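Local coordinates for protein lasso peptide isopeptidase AtxE2 (Asticcacaulis excentricus, PDB 5TXE) that hydrolyses the isopeptide bond of the lasso peptides astexin-2 and astexin-3, turning the threaded substrates into linear peptides, at residues His637-Lys640 with His645-Ala648. The protein carries 1 engineered substitution. Numbering follows the deposited sequence.
Sequences HHVK and HRLA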
loop_
_atom_site.group_PDB
_atom_site.type_symbol
_atom_site.label_atom_id
_atom_site.label_comp_id
_atom_site.label_asym_id
_atom_site.label_seq_id
_atom_site.Cartn_x
_atom_site.Cartn_y
_atom_site.Cartn_z
ATOM N N HIS A 637 -12.787 -5.292 -3.433
ATOM C CA HIS A 637 -11.663 -6.112 -3.040
ATOM C C HIS A 637 -11.195 -5.649 -1.650
ATOM O O HIS A 637 -11.701 -4.694 -1.067
ATOM C CB HIS A 637 -10.538 -5.991 -4.072
ATOM C CG HIS A 637 -10.934 -6.435 -5.416
ATOM N ND1 HIS A 637 -11.152 -7.758 -5.706
ATOM C CD2 HIS A 637 -11.304 -5.737 -6.513
ATOM C CE1 HIS A 637 -11.574 -7.864 -6.954
ATOM N NE2 HIS A 637 -11.711 -6.645 -7.449
ATOM N N HIS A 638 -10.256 -6.402 -1.141
ATOM C CA HIS A 638 -9.594 -6.196 0.142
ATOM C C HIS A 638 -9.255 -4.741 0.374
ATOM O O HIS A 638 -9.546 -4.218 1.441
ATOM C CB HIS A 638 -8.336 -7.095 0.095
ATOM C CG HIS A 638 -7.440 -6.993 1.263
ATOM N ND1 HIS A 638 -7.790 -7.474 2.494
ATOM C CD2 HIS A 638 -6.167 -6.531 1.380
ATOM C CE1 HIS A 638 -6.794 -7.271 3.341
ATOM N NE2 HIS A 638 -5.803 -6.690 2.689
ATOM N N VAL A 639 -8.719 -4.080 -0.640
ATOM C CA VAL A 639 -8.657 -2.607 -0.710
ATOM C C VAL A 639 -9.670 -2.133 -1.782
ATOM O O VAL A 639 -9.720 -2.713 -2.887
ATOM C CB VAL A 639 -7.235 -2.206 -1.106
ATOM C CG1 VAL A 639 -7.150 -0.750 -1.492
ATOM C CG2 VAL A 639 -6.284 -2.514 0.047
ATOM N N LYS A 640 -10.457 -1.101 -1.490
ATOM C CA LYS A 640 -11.564 -0.731 -2.357
ATOM C C LYS A 640 -11.076 0.147 -3.474
ATOM O O LYS A 640 -10.135 0.843 -3.291
ATOM C CB LYS A 640 -12.707 -0.077 -1.602
ATOM C CG LYS A 640 -13.353 -1.004 -0.606
ATOM C CD LYS A 640 -14.399 -0.284 0.214
ATOM C CE LYS A 640 -15.080 -1.201 1.212
ATOM N NZ LYS A 640 -14.222 -1.508 2.397
ATOM N N HIS A 645 -17.755 4.205 -3.855
ATOM C CA HIS A 645 -17.698 3.399 -2.650
ATOM C C HIS A 645 -16.817 4.041 -1.592
ATOM O O HIS A 645 -17.156 4.031 -0.393
ATOM C CB HIS A 645 -17.163 2.025 -2.942
ATOM C CG HIS A 645 -18.077 1.176 -3.733
ATOM N ND1 HIS A 645 -17.678 -0.020 -4.286
ATOM C CD2 HIS A 645 -19.383 1.320 -4.037
ATOM C CE1 HIS A 645 -18.701 -0.566 -4.913
ATOM N NE2 HIS A 645 -19.731 0.259 -4.827
ATOM N N ARG A 646 -15.646 4.495 -2.011
ATOM C CA ARG A 646 -14.705 5.104 -1.060
ATOM C C ARG A 646 -15.326 6.295 -0.415
ATOM O O ARG A 646 -15.244 6.462 0.793
ATOM C CB ARG A 646 -13.421 5.488 -1.760
ATOM C CG ARG A 646 -12.427 6.328 -0.916
ATOM C CD ARG A 646 -10.991 6.259 -1.467
ATOM N NE ARG A 646 -10.371 4.987 -1.082
ATOM C CZ ARG A 646 -10.177 3.943 -1.879
ATOM N NH1 ARG A 646 -10.436 3.984 -3.207
ATOM N NH2 ARG A 646 -9.705 2.831 -1.340
ATOM N N LEU A 647 -16.001 7.135 -1.199
ATOM C CA LEU A 647 -16.630 8.298 -0.626
ATOM C C LEU A 647 -17.690 7.939 0.390
ATOM O O LEU A 647 -17.834 8.586 1.411
ATOM C CB LEU A 647 -17.218 9.181 -1.743
ATOM C CG LEU A 647 -17.962 10.427 -1.244
ATOM C CD1 LEU A 647 -17.044 11.300 -0.434
ATOM C CD2 LEU A 647 -18.527 11.260 -2.407
ATOM N N ALA A 648 -18.455 6.886 0.095
ATOM C CA ALA A 648 -19.519 6.438 0.968
ATOM C C ALA A 648 -18.931 5.836 2.243
ATOM O O ALA A 648 -19.439 6.050 3.297
ATOM C CB ALA A 648 -20.337 5.413 0.237
#
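R646, on the first turn of helix 643-662, reaches back to the backbone carbonyl of K640 in the loop that leads into that helix, a worked example of an arginine tying a helix to the loop that precedes it. Two hydrogen bonds of unequal quality carry the contact. The stronger runs from R646 NH2 to K640 O at 2.8 Å, with an angle of 150° at the hydrogen; the second, from R646 NH1 to the same oxygen, is weak at 3.2 Å. The oxygen lies at the edge of the guanidinium, close to its plane and nearer NH2 than NH1, whereas seen from the carbonyl the NH2 donor stands 40° out of the carbonyl plane. With CG anti to the backbone N (chi1 171°) and a bend at chi3, the arginine chain swings its head from the helix to the loop. The guanidinium also bonds the loop ahead of helix 454-459: NE to D450 O and NH2 to G449 O.

Beyond the hydrogen bonds there are loose van der Waals approaches of carbon to the guanidinium. V639 CG1 lies 4.4 Å from R646 NH2, near the guanidinium plane, and K640 CB approaches the same nitrogen to 4.2 Å. The lysine chain then leads away, and its NZ forms a salt bridge with E451 and a hydrogen bond to Q605 O.

Replacing R646 with a leucine would probably leave the buried K640 carbonyl without these donors and the 449-450 carbonyls without their link to the loop. H638, inferred to be the charge-relay histidine, sits two residues before K640 and hydrogen-bonds E610 OE2 through ND1 and the bound peptide's backbone through NE2. The chemistry therefore implies that one buried cation, gripped by three backbone oxygens, joins the histidine loop of this prolyl oligopeptidase-family domain to its neighbouring loop and helix.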